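Local atomic coordinates of alpha-L-rhamnosidase (Streptomyces avermitilis, PDB entry 3W5M), a protein that hydrolyses terminal non-reducing alpha-L-rhamnose from alpha-L-rhamnosides such as citrus flavonoids and gum arabic, and binds L-rhamnose through a calcium-dependent carbohydrate-binding module. Residues P25-P30 against Y43-A48; P427-D432 against A441-A446; I886-T891 against D898-D903; K756-T761 against K806-T811; A928-I933 against T954-T959. One frame throughout, in Å; residues are numbered along the deposited sequence.

Interaction 1 of 5, residues P25-P30 against Y43-A48; sequences PRLSWP and YQVRVA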
# COMPACT_ATOMS: atom_id res chain seq x y z
N PRO A 25 0.55 -19.89 17.85
CA PRO A 25 -0.05 -18.54 17.88
C PRO A 25 0.24 -17.85 19.20
O PRO A 25 0.19 -18.48 20.26
CB PRO A 25 -1.57 -18.80 17.71
CG PRO A 25 -1.76 -20.26 17.89
CD PRO A 25 -0.44 -20.94 17.60
N ARG A 26 0.53 -16.55 19.15
CA ARG A 26 0.95 -15.79 20.34
C ARG A 26 -0.24 -15.11 20.99
O ARG A 26 -0.94 -14.32 20.36
CB ARG A 26 2.02 -14.77 19.97
CG ARG A 26 3.32 -15.44 19.55
CD ARG A 26 4.29 -14.43 18.90
NE ARG A 26 3.70 -13.90 17.68
CZ ARG A 26 4.15 -12.82 17.03
NH1 ARG A 26 5.21 -12.16 17.47
NH2 ARG A 26 3.52 -12.42 15.94
N LEU A 27 -0.41 -15.38 22.28
CA LEU A 27 -1.60 -14.99 23.02
C LEU A 27 -1.27 -13.77 23.87
O LEU A 27 -0.15 -13.65 24.41
CB LEU A 27 -2.00 -16.16 23.94
CG LEU A 27 -2.26 -17.51 23.24
CD1 LEU A 27 -2.53 -18.57 24.30
CD2 LEU A 27 -3.44 -17.38 22.31
N SER A 28 -2.23 -12.85 24.01
CA SER A 28 -2.03 -11.65 24.82
C SER A 28 -3.23 -11.39 25.73
O SER A 28 -4.38 -11.63 25.31
CB SER A 28 -1.81 -10.41 23.94
OG SER A 28 -0.56 -10.49 23.23
N TRP A 29 -2.98 -10.90 26.93
CA TRP A 29 -4.07 -10.59 27.89
C TRP A 29 -3.87 -9.25 28.61
O TRP A 29 -3.37 -9.20 29.73
CB TRP A 29 -4.34 -11.76 28.86
CG TRP A 29 -3.12 -12.40 29.50
CD1 TRP A 29 -2.52 -12.02 30.68
CD2 TRP A 29 -2.39 -13.53 29.03
NE1 TRP A 29 -1.44 -12.84 30.94
CE2 TRP A 29 -1.35 -13.78 29.95
CE3 TRP A 29 -2.50 -14.35 27.89
CZ2 TRP A 29 -0.43 -14.81 29.79
CZ3 TRP A 29 -1.61 -15.42 27.75
CH2 TRP A 29 -0.57 -15.62 28.69
N PRO A 30 -4.29 -8.15 27.95
CA PRO A 30 -4.32 -6.89 28.68
C PRO A 30 -5.16 -7.08 29.96
O PRO A 30 -6.15 -7.84 29.95
CB PRO A 30 -5.03 -5.93 27.70
CG PRO A 30 -4.99 -6.60 26.36
CD PRO A 30 -4.92 -8.07 26.63
N TYR A 43 0.52 -17.03 35.26
CA TYR A 43 -0.65 -17.16 34.38
C TYR A 43 -0.97 -18.62 34.16
O TYR A 43 -0.14 -19.48 34.39
CB TYR A 43 -0.41 -16.47 33.02
CG TYR A 43 0.68 -17.12 32.18
CD1 TYR A 43 0.40 -18.21 31.35
CD2 TYR A 43 2.00 -16.63 32.20
CE1 TYR A 43 1.38 -18.80 30.57
CE2 TYR A 43 2.99 -17.23 31.41
CZ TYR A 43 2.67 -18.32 30.62
OH TYR A 43 3.63 -18.92 29.83
N GLN A 44 -2.16 -18.88 33.66
CA GLN A 44 -2.54 -20.21 33.25
C GLN A 44 -3.43 -20.13 32.06
O GLN A 44 -4.48 -19.48 32.12
CB GLN A 44 -3.28 -20.94 34.38
CG GLN A 44 -3.89 -22.28 33.98
CD GLN A 44 -4.59 -22.99 35.14
OE1 GLN A 44 -4.92 -22.36 36.14
NE2 GLN A 44 -4.83 -24.30 34.98
N VAL A 45 -3.05 -20.84 30.99
CA VAL A 45 -3.84 -20.86 29.78
C VAL A 45 -4.48 -22.22 29.56
O VAL A 45 -3.84 -23.25 29.73
CB VAL A 45 -2.98 -20.49 28.54
CG1 VAL A 45 -3.80 -20.67 27.26
CG2 VAL A 45 -2.41 -19.09 28.68
N ARG A 46 -5.75 -22.22 29.20
CA ARG A 46 -6.40 -23.46 28.78
C ARG A 46 -6.93 -23.32 27.39
O ARG A 46 -7.41 -22.26 27.03
CB ARG A 46 -7.57 -23.78 29.69
CG ARG A 46 -7.18 -24.14 31.10
CD ARG A 46 -8.46 -24.28 31.88
NE ARG A 46 -8.23 -24.95 33.15
CZ ARG A 46 -9.17 -25.11 34.08
NH1 ARG A 46 -10.40 -24.64 33.89
NH2 ARG A 46 -8.85 -25.74 35.20
N VAL A 47 -6.85 -24.41 26.62
CA VAL A 47 -7.34 -24.47 25.26
C VAL A 47 -8.17 -25.75 25.14
O VAL A 47 -7.74 -26.80 25.62
CB VAL A 47 -6.18 -24.53 24.22
CG1 VAL A 47 -6.72 -24.44 22.80
CG2 VAL A 47 -5.13 -23.46 24.48
N ALA A 48 -9.32 -25.64 24.49
CA ALA A 48 -10.26 -26.73 24.35
C ALA A 48 -11.05 -26.63 23.05
O ALA A 48 -11.04 -25.59 22.37
CB ALA A 48 -11.20 -26.76 25.57
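Trp29 NE1 is hydrogen-bonded to Gln40 OE1, which ties down the polar corner of the indole while its six-membered ring lies against Tyr43 and Val45. The contact bridges the two facing sheets of the N-terminal immunoglobulin-like (fibronectin type III-like) beta-sandwich: strand 26-32 belongs to one sheet, strand 40-48 to the other. Leu27 CA and Val45 CA are 9.2 Å apart, and across the two segments it is side chains that meet. Trp29 has CG between its backbone N and carbonyl carbon (chi1 47°), a rotamer that swings the benzo part of the indole across to the other sheet. There Trp29 CZ2 comes within 3.5 Å of Tyr43 CG and 3.6 Å of Tyr43 CB. Trp29 CH2 sits over one face of the phenol ring, 3.8 Å above the Tyr43 plane and displaced toward its rim. The two rings are inclined at 50°, an oblique pairing with centroids 5.1 Å apart. Beside them the branches of Val45 divide the work: Val45 CG2 approaches the six-membered ring of the indole obliquely, 3.9 Å from Trp29 CZ3, and CG1 is turned to the leucine. Val90 and Val92 of strand 85-94 also touch Trp29, and Val11, in the same sheet, touches Leu27. At the other end of this apolar row, Leu27 CD1 meets Val45 CG1 methyl to methyl at 3.8 Å.

Interaction 2 of 5, residues P427-D432 against A441-A446; sequences PIVSAD and ARKETA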
# COMPACT_ATOMS: atom_id res chain seq x y z
N PRO A 427 -19.64 -7.01 -17.08
CA PRO A 427 -19.58 -5.56 -17.30
C PRO A 427 -18.20 -4.90 -17.09
O PRO A 427 -17.99 -3.76 -17.53
CB PRO A 427 -20.54 -5.03 -16.25
CG PRO A 427 -20.51 -6.01 -15.14
CD PRO A 427 -20.16 -7.35 -15.75
N ILE A 428 -17.28 -5.58 -16.42
CA ILE A 428 -16.00 -4.91 -16.15
C ILE A 428 -15.02 -5.10 -17.31
O ILE A 428 -14.26 -6.08 -17.36
CB ILE A 428 -15.37 -5.35 -14.80
CG1 ILE A 428 -16.46 -5.41 -13.74
CG2 ILE A 428 -14.27 -4.36 -14.43
CD1 ILE A 428 -16.04 -5.85 -12.34
N VAL A 429 -15.06 -4.13 -18.23
CA VAL A 429 -14.35 -4.17 -19.50
C VAL A 429 -12.85 -4.06 -19.30
O VAL A 429 -12.05 -4.74 -19.96
CB VAL A 429 -14.86 -3.01 -20.40
CG1 VAL A 429 -14.12 -2.96 -21.71
CG2 VAL A 429 -16.37 -3.17 -20.63
N SER A 430 -12.45 -3.22 -18.35
CA SER A 430 -11.04 -3.04 -18.09
C SER A 430 -10.86 -2.74 -16.60
O SER A 430 -11.67 -2.03 -16.00
CB SER A 430 -10.53 -1.88 -18.94
OG SER A 430 -9.14 -1.80 -18.82
N ALA A 431 -9.82 -3.28 -15.98
CA ALA A 431 -9.61 -3.01 -14.56
C ALA A 431 -8.11 -3.01 -14.30
O ALA A 431 -7.46 -4.06 -14.40
CB ALA A 431 -10.28 -4.06 -13.72
N ASP A 432 -7.58 -1.85 -13.97
CA ASP A 432 -6.13 -1.74 -13.76
C ASP A 432 -5.89 -0.88 -12.55
O ASP A 432 -6.57 0.13 -12.36
CB ASP A 432 -5.47 -1.10 -14.99
CG ASP A 432 -3.94 -1.11 -14.91
OD1 ASP A 432 -3.33 -2.13 -15.32
OD2 ASP A 432 -3.35 -0.11 -14.44
N ALA A 441 -22.66 -1.04 -17.72
CA ALA A 441 -23.76 -1.67 -16.98
C ALA A 441 -24.70 -2.42 -17.92
O ALA A 441 -25.47 -3.28 -17.48
CB ALA A 441 -24.53 -0.64 -16.14
N ARG A 442 -24.59 -2.13 -19.20
CA ARG A 442 -25.40 -2.85 -20.20
C ARG A 442 -24.95 -4.28 -20.35
O ARG A 442 -25.72 -5.13 -20.80
CB ARG A 442 -25.33 -2.15 -21.52
CG ARG A 442 -26.08 -0.81 -21.49
CD ARG A 442 -25.81 -0.03 -22.75
NE ARG A 442 -24.39 0.05 -23.01
CZ ARG A 442 -23.87 0.62 -24.07
NH1 ARG A 442 -24.66 1.17 -24.98
NH2 ARG A 442 -22.56 0.65 -24.23
N LYS A 443 -23.71 -4.54 -19.95
CA LYS A 443 -23.12 -5.85 -20.08
C LYS A 443 -23.29 -6.69 -18.81
O LYS A 443 -22.70 -7.77 -18.70
CB LYS A 443 -21.65 -5.74 -20.48
CG LYS A 443 -21.43 -5.24 -21.89
CD LYS A 443 -19.95 -5.05 -22.18
CE LYS A 443 -19.73 -4.70 -23.66
NZ LYS A 443 -18.34 -4.24 -24.04
N GLU A 444 -24.09 -6.19 -17.87
CA GLU A 444 -24.43 -6.97 -16.68
C GLU A 444 -25.18 -8.25 -17.06
O GLU A 444 -25.93 -8.28 -18.03
CB GLU A 444 -25.24 -6.13 -15.69
CG GLU A 444 -24.36 -5.21 -14.85
CD GLU A 444 -25.13 -4.20 -14.03
OE1 GLU A 444 -26.39 -4.26 -14.01
OE2 GLU A 444 -24.47 -3.34 -13.39
N THR A 445 -24.96 -9.31 -16.28
CA THR A 445 -25.65 -10.58 -16.50
C THR A 445 -26.43 -10.84 -15.23
O THR A 445 -25.99 -11.56 -14.32
CB THR A 445 -24.65 -11.72 -16.84
OG1 THR A 445 -23.67 -11.80 -15.79
CG2 THR A 445 -23.92 -11.42 -18.12
N ALA A 446 -27.62 -10.24 -15.14
CA ALA A 446 -28.40 -10.33 -13.92
C ALA A 446 -28.64 -11.76 -13.45
O ALA A 446 -29.06 -12.63 -14.25
CB ALA A 446 -29.73 -9.59 -14.09
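One face of the Pro427 ring is covered by the peptide joining Lys443 to Glu444, whose plane runs nearly parallel to it. Lys443 O lies over that face, 3.5 Å from Pro427 N; as a proline nitrogen has no hydrogen to give, this is packing and not a bond. At the rim, Glu444 CG reaches Pro427 CG at 3.9 Å, while at the opposite end of the ring Lys443 CB approaches Pro427 CA at 3.8 Å. Pro427 leads into strand 428-432, which forms a beta hairpin with strand 436-440 at the margin of a large beta sheet; the chain then turns through a short 3-10 segment, 441-443, closed by Glu444 N to Ala441 O (3.2 Å). A classic beta bulge, Val429 and Ser430 against Thr438, interrupts the hairpin. Lys443 is extended beyond CG and slants over toward Val429, which brings NZ to 4.1 Å from Val429 CG2, the two side chains crossing at about a right angle. Glu444 sends its carboxylate elsewhere: OE1 forms a salt bridge with Lys554, and OE2 a hydrogen bond with Tyr439 OH. Tyr375 and Tyr439 also touch the proline. The two segments thus hold each other by van der Waals contact of ring, peptide and methylenes; the Glu444 methylene packs on the ring while its carboxylate, paired with Lys554, probably has its charge largely balanced there.

Interaction 3 of 5, residues I886-T891 against D898-D903; sequences IDKGST and DSIQPD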
# COMPACT_ATOMS: atom_id res chain seq x y z
N ILE A 886 0.58 23.05 5.52
CA ILE A 886 -0.70 23.14 6.23
C ILE A 886 -1.43 24.45 5.93
O ILE A 886 -2.67 24.45 5.74
CB ILE A 886 -0.54 22.91 7.74
CG1 ILE A 886 0.02 21.49 7.96
CG2 ILE A 886 -1.87 23.12 8.45
CD1 ILE A 886 0.13 21.04 9.41
N ASP A 887 -0.68 25.55 5.88
CA ASP A 887 -1.25 26.85 5.51
C ASP A 887 -1.76 26.89 4.06
O ASP A 887 -2.68 27.66 3.74
CB ASP A 887 -0.27 28.00 5.80
CG ASP A 887 -0.16 28.31 7.29
OD1 ASP A 887 -1.03 27.88 8.07
OD2 ASP A 887 0.82 29.00 7.69
N LYS A 888 -1.18 26.03 3.21
CA LYS A 888 -1.64 25.86 1.82
C LYS A 888 -2.74 24.82 1.67
O LYS A 888 -3.01 24.38 0.55
CB LYS A 888 -0.48 25.53 0.88
CG LYS A 888 0.71 26.47 0.96
CD LYS A 888 0.44 27.79 0.27
CE LYS A 888 1.21 27.91 -1.03
NZ LYS A 888 2.62 28.32 -0.81
N GLY A 889 -3.36 24.42 2.78
CA GLY A 889 -4.50 23.50 2.75
C GLY A 889 -4.14 22.01 2.67
O GLY A 889 -5.02 21.20 2.38
N SER A 890 -2.87 21.66 2.94
CA SER A 890 -2.48 20.22 2.96
C SER A 890 -3.33 19.42 3.93
O SER A 890 -3.70 19.91 4.99
CB SER A 890 -0.98 20.03 3.27
OG SER A 890 -0.71 20.29 4.64
N THR A 891 -3.68 18.19 3.54
CA THR A 891 -4.38 17.28 4.44
C THR A 891 -3.60 15.96 4.57
O THR A 891 -4.09 15.02 5.18
CB THR A 891 -5.81 17.00 3.95
OG1 THR A 891 -5.75 16.59 2.58
CG2 THR A 891 -6.73 18.28 4.07
N ASP A 898 8.56 21.78 -0.80
CA ASP A 898 7.95 22.76 -1.72
C ASP A 898 7.12 22.13 -2.83
O ASP A 898 7.18 22.59 -3.96
CB ASP A 898 9.05 23.59 -2.39
CG ASP A 898 10.09 22.74 -3.08
OD1 ASP A 898 10.11 21.51 -2.84
OD2 ASP A 898 10.89 23.28 -3.86
N SER A 899 6.35 21.09 -2.53
CA SER A 899 5.53 20.47 -3.61
C SER A 899 4.64 21.52 -4.31
O SER A 899 4.48 21.48 -5.53
CB SER A 899 4.74 19.26 -3.11
OG SER A 899 5.63 18.18 -2.91
N ILE A 900 4.07 22.43 -3.52
CA ILE A 900 3.61 23.73 -4.01
C ILE A 900 4.68 24.73 -3.58
O ILE A 900 5.00 24.82 -2.38
CB ILE A 900 2.27 24.19 -3.42
CG1 ILE A 900 1.14 23.20 -3.76
CG2 ILE A 900 1.92 25.58 -3.96
CD1 ILE A 900 -0.12 23.34 -2.92
N GLN A 901 5.24 25.47 -4.53
CA GLN A 901 6.32 26.43 -4.23
C GLN A 901 5.80 27.77 -3.72
O GLN A 901 4.61 28.08 -3.91
CB GLN A 901 7.19 26.66 -5.46
CG GLN A 901 7.51 25.38 -6.20
CD GLN A 901 8.80 25.50 -6.96
OE1 GLN A 901 8.81 25.36 -8.18
NE2 GLN A 901 9.89 25.77 -6.26
N PRO A 902 6.67 28.57 -3.06
CA PRO A 902 6.25 29.84 -2.46
C PRO A 902 5.66 30.84 -3.46
O PRO A 902 4.85 31.68 -3.06
CB PRO A 902 7.54 30.38 -1.83
CG PRO A 902 8.41 29.19 -1.64
CD PRO A 902 8.10 28.30 -2.81
N ASP A 903 6.03 30.72 -4.73
CA ASP A 903 5.45 31.54 -5.81
C ASP A 903 4.06 31.07 -6.25
O ASP A 903 3.39 31.75 -7.01
CB ASP A 903 6.34 31.54 -7.05
CG ASP A 903 7.70 30.95 -6.79
OD1 ASP A 903 7.95 30.47 -5.65
OD2 ASP A 903 8.52 30.96 -7.74
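Lys888 CE rests on the Ile900 CG2 methyl at 3.8 Å, the two side chains meeting at a slant. The lysine gets there by a coiled route. Its CG stands beside the backbone N, and the chain then bends at each of the next three torsions, chi3 being an unusual -108°, which lays CE against the isoleucine. With Ile900 CG1 beside the backbone N (chi1 -61°), CG2 falls anti to that N and faces the lysine; Trp894 touches the same side chain. The coiled chain also carries Lys888 NZ past the isoleucine to 3.7 Å from Gln901 O, too long for a bond, and 4.3 Å from Pro902 CA. The ammonium group instead hydrogen-bonds to Tyr884 OH, and this hydroxyl is also paired with Ile900 O, so Tyr884 links both sides of the contact. Lys888 is where the chain leaves helix 883-887 of the (alpha/alpha)6-barrel catalytic domain. A Schellman motif ends that helix: Gly889, with phi 83°, gives its N to Ile886 O at 3.0 Å, and Ser890 N bonds to Pro885 O. The loop from there to Ile900 carries Glu895, the probable proton acceptor of the reaction, whose side chain is about 11 Å from that of Ile900. Pro902 packs back on Tyr884.

Interaction 4 of 5, residues K756-T761 against K806-T811; sequences KDVIAT and KVKGDT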
# COMPACT_ATOMS: atom_id res chain seq x y z
N LYS A 756 27.42 11.64 0.45
CA LYS A 756 26.82 10.32 0.52
C LYS A 756 27.70 9.28 1.22
O LYS A 756 27.17 8.31 1.75
CB LYS A 756 26.38 9.84 -0.88
CG LYS A 756 25.29 10.72 -1.49
CD LYS A 756 25.09 10.42 -2.96
CE LYS A 756 23.86 11.14 -3.47
NZ LYS A 756 23.63 10.75 -4.89
N ASP A 757 29.03 9.48 1.24
CA ASP A 757 29.91 8.56 1.99
C ASP A 757 29.78 8.72 3.51
O ASP A 757 29.87 7.74 4.24
CB ASP A 757 31.38 8.64 1.54
CG ASP A 757 31.96 10.05 1.60
OD1 ASP A 757 31.22 11.04 1.38
OD2 ASP A 757 33.18 10.18 1.85
N VAL A 758 29.55 9.93 3.99
CA VAL A 758 29.23 10.18 5.40
C VAL A 758 27.92 9.44 5.76
O VAL A 758 27.84 8.73 6.76
CB VAL A 758 29.07 11.69 5.69
CG1 VAL A 758 28.61 11.96 7.12
CG2 VAL A 758 30.38 12.42 5.42
N ILE A 759 26.92 9.61 4.91
CA ILE A 759 25.63 8.93 5.09
C ILE A 759 25.77 7.42 5.10
O ILE A 759 25.26 6.74 6.01
CB ILE A 759 24.62 9.29 3.98
CG1 ILE A 759 24.23 10.79 3.99
CG2 ILE A 759 23.40 8.35 4.05
CD1 ILE A 759 23.73 11.36 5.30
N ALA A 760 26.44 6.88 4.09
CA ALA A 760 26.56 5.45 3.93
C ALA A 760 27.34 4.82 5.06
O ALA A 760 26.97 3.76 5.56
CB ALA A 760 27.17 5.11 2.59
N THR A 761 28.44 5.46 5.47
CA THR A 761 29.22 4.89 6.56
C THR A 761 28.44 5.02 7.89
O THR A 761 28.49 4.10 8.69
CB THR A 761 30.65 5.50 6.63
OG1 THR A 761 31.28 5.38 5.35
CG2 THR A 761 31.47 4.70 7.62
N LYS A 806 33.37 19.49 13.90
CA LYS A 806 32.74 19.69 12.61
C LYS A 806 32.69 18.38 11.85
O LYS A 806 33.64 17.62 11.83
CB LYS A 806 33.46 20.77 11.79
CG LYS A 806 32.73 22.11 11.75
CD LYS A 806 32.92 22.90 13.04
CE LYS A 806 32.06 24.15 13.07
NZ LYS A 806 32.22 24.99 11.84
N VAL A 807 31.55 18.10 11.25
CA VAL A 807 31.41 16.90 10.46
C VAL A 807 31.42 17.30 8.98
O VAL A 807 30.86 18.34 8.61
CB VAL A 807 30.14 16.11 10.84
CG1 VAL A 807 30.06 14.82 10.04
CG2 VAL A 807 30.12 15.84 12.35
N LYS A 808 32.07 16.48 8.18
CA LYS A 808 32.17 16.65 6.73
C LYS A 808 30.82 16.95 6.09
O LYS A 808 29.84 16.20 6.26
CB LYS A 808 32.79 15.40 6.12
CG LYS A 808 33.00 15.46 4.62
CD LYS A 808 33.69 14.20 4.15
CE LYS A 808 33.70 14.09 2.63
NZ LYS A 808 34.41 12.85 2.19
N GLY A 809 30.77 18.09 5.40
CA GLY A 809 29.62 18.50 4.64
C GLY A 809 28.96 19.63 5.37
O GLY A 809 28.26 20.43 4.75
N ASP A 810 29.16 19.67 6.69
CA ASP A 810 28.69 20.75 7.52
C ASP A 810 27.21 21.06 7.24
O ASP A 810 26.78 22.22 7.24
CB ASP A 810 29.60 21.99 7.34
CG ASP A 810 29.44 23.02 8.46
OD1 ASP A 810 29.28 22.62 9.63
OD2 ASP A 810 29.50 24.24 8.16
N THR A 811 26.42 19.99 7.04
CA THR A 811 24.99 20.12 6.82
C THR A 811 24.21 19.86 8.10
O THR A 811 24.73 19.23 9.02
CB THR A 811 24.49 19.15 5.72
OG1 THR A 811 24.79 17.80 6.08
CG2 THR A 811 25.16 19.46 4.38
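Lys808 NZ forms a salt bridge with Asp757 OD2 at 3.0 Å, the carboxylate oxygen receiving it on its syn lone pair, the side facing OD1. Asp757 OD1 itself stays 3.8 Å from the same Lys808 NZ, so one oxygen carries the bond. Lys808 reaches across fully extended, CG anti to the backbone N (chi1 -178°), and crosses the aspartate at about a right angle. Its methylenes pass obliquely over Val758: CG2 of that valine is 3.9 Å from Lys808 CB and 4.0 Å from Lys808 CD. The other branch, Val758 CG1, looks toward Val807 CG1 at a looser 4.3 Å. Tyr800 of helix 783-800 touches Asp757, Val758 and Lys808 alike. The contact joins a loop of the (alpha/alpha)6 barrel, between helices 783-800 and 812-820, to the first turn of helix 756-777. Lying in that turn, the carboxylate would probably be helped to stay charged by the helix end as well as by the lysine. The loop holds its shape through a type II beta turn from Val807 to Asp810, closed by Asp810 N to Val807 O at 2.9 Å, with Gly809 at positive phi. One residue later Thr811 is the N-cap of helix 812-820, its OG1 bonded to Ala814 N. On the helix side, Asp757 O is gripped twice, by Thr761 N and Thr761 OG1 from opposite faces of the carbonyl plane. The hydroxyl is engaged further by Arg739 N and Tyr800 OH.

Interaction 5 of 5, residues A928-I933 against T954-T959; sequences ANIAGI and TSARAT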
# COMPACT_ATOMS: atom_id res chain seq x y z
N ALA A 928 6.16 11.43 21.78
CA ALA A 928 7.13 11.19 22.86
C ALA A 928 7.31 12.40 23.78
O ALA A 928 7.49 12.23 24.98
CB ALA A 928 8.47 10.73 22.30
N ASN A 929 7.19 13.61 23.24
CA ASN A 929 7.57 14.85 23.97
C ASN A 929 6.45 15.81 24.31
O ASN A 929 6.48 16.46 25.37
CB ASN A 929 8.65 15.57 23.20
CG ASN A 929 9.88 14.72 22.99
OD1 ASN A 929 10.15 14.28 21.88
ND2 ASN A 929 10.62 14.47 24.05
N ILE A 930 5.43 15.90 23.46
CA ILE A 930 4.30 16.74 23.80
C ILE A 930 3.30 15.90 24.57
O ILE A 930 2.86 16.28 25.65
CB ILE A 930 3.65 17.42 22.55
CG1 ILE A 930 4.71 18.23 21.79
CG2 ILE A 930 2.43 18.25 22.97
CD1 ILE A 930 4.28 18.78 20.44
N ALA A 931 2.96 14.73 24.02
CA ALA A 931 2.10 13.80 24.75
C ALA A 931 2.89 13.13 25.91
O ALA A 931 2.32 12.79 26.93
CB ALA A 931 1.51 12.76 23.80
N GLY A 932 4.20 12.98 25.75
CA GLY A 932 5.01 12.41 26.82
C GLY A 932 4.79 10.92 27.00
O GLY A 932 4.65 10.44 28.14
N ILE A 933 4.76 10.18 25.89
CA ILE A 933 4.53 8.73 25.91
C ILE A 933 5.61 8.09 25.07
O ILE A 933 5.62 8.26 23.85
CB ILE A 933 3.14 8.34 25.36
CG1 ILE A 933 2.03 8.90 26.26
CG2 ILE A 933 3.02 6.81 25.22
CD1 ILE A 933 0.61 8.60 25.79
N THR A 954 0.26 24.60 25.81
CA THR A 954 0.06 24.71 27.25
C THR A 954 -0.85 23.60 27.77
O THR A 954 -1.24 23.58 28.95
CB THR A 954 -0.52 26.09 27.63
OG1 THR A 954 -1.79 26.27 26.98
CG2 THR A 954 0.46 27.21 27.23
N SER A 955 -1.18 22.67 26.89
CA SER A 955 -2.28 21.78 27.14
C SER A 955 -2.16 20.65 26.14
O SER A 955 -1.99 20.91 24.96
CB SER A 955 -3.57 22.56 26.86
OG SER A 955 -4.67 21.99 27.53
N ALA A 956 -2.18 19.40 26.61
CA ALA A 956 -2.18 18.22 25.72
C ALA A 956 -2.84 17.02 26.38
O ALA A 956 -2.82 16.86 27.61
CB ALA A 956 -0.77 17.87 25.27
N ARG A 957 -3.43 16.17 25.55
CA ARG A 957 -4.03 14.94 26.04
C ARG A 957 -3.81 13.87 24.97
O ARG A 957 -3.86 14.17 23.78
CB ARG A 957 -5.51 15.15 26.37
CG ARG A 957 -6.49 14.56 25.39
CD ARG A 957 -7.84 15.25 25.44
NE ARG A 957 -8.92 14.40 24.91
CZ ARG A 957 -8.92 13.79 23.72
NH1 ARG A 957 -7.89 13.91 22.88
NH2 ARG A 957 -9.95 13.05 23.36
N ALA A 958 -3.52 12.64 25.40
CA ALA A 958 -3.23 11.55 24.47
C ALA A 958 -3.65 10.21 25.06
O ALA A 958 -3.65 10.04 26.29
CB ALA A 958 -1.75 11.52 24.14
N THR A 959 -4.00 9.26 24.19
CA THR A 959 -4.14 7.87 24.62
C THR A 959 -3.49 6.98 23.56
O THR A 959 -3.81 7.08 22.37
CB THR A 959 -5.62 7.47 24.78
OG1 THR A 959 -6.25 8.31 25.75
CG2 THR A 959 -5.74 6.00 25.23
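The seam between the catalytic (alpha/alpha)6 barrel and the C-terminal beta-sandwich is lined here by alanine and isoleucine side chains: the chain leaving helix 923-929 packs on strand 955-962 of the six-stranded sheet. Ala956 and Ala958 turn their CB atoms to the incoming chain, whereas Arg957, between them, heads the other way and forms a salt bridge with Glu603 of the adjacent strand 600-604. Ala931 CB meets Ala958 CB methyl to methyl at 3.5 Å. With side chains this small the backbones come close, Ala931 CA lying 5.8 Å from Ala958 CA. Two residues back along the strand, Ala956 CB meets Ile930 CG2 at 4.0 Å. This CG2 branch lies anti to the backbone N of Ile930, on the side of Ala956. Tyr871 and Leu874 of helix 867-875 touch Ile930 from the barrel, and Phe600 and Phe602 also touch Ala931. The turn is made at Gly932, whose phi of 72° takes the chain out of helical conformation and redirects it toward strand 934-935. Two carbonyls of this buried turn find partners on strand 965-974, the neighbour of strand 955-962: Ile930 O bonds to Trp971 NE1, and Ala931 O to Thr969 OG1. Beyond the glycine, Ile933 comes back to the strand. Its CG1 lies anti to the carbonyl carbon and leads into an extended chain (chi2 179°) that carries the Ile933 CD1 methyl to 4.1 Å from Ala958 CB.

How the interactions relate
Interactions 1 and 5 are the buried contacts and wholly apolar across their segments, but one joins the two sheets of a single sandwich with an aromatic pair and branched aliphatics, the other joins two domains with alanines and isoleucines. Interaction 2, partly buried, packs a sheet-edge hairpin on the turn that follows it, and interaction 3 is a surface contact. Interactions 3 and 4 both belong to the catalytic domain, with centres 30 Å apart, and both use a lysine: coiled and bonded to a tyrosine outside the segments in one, extended into a salt bridge in the other. Helices 883-887 and 923-929 of interactions 3 and 5 are consecutive in the chain. None of the five touches another.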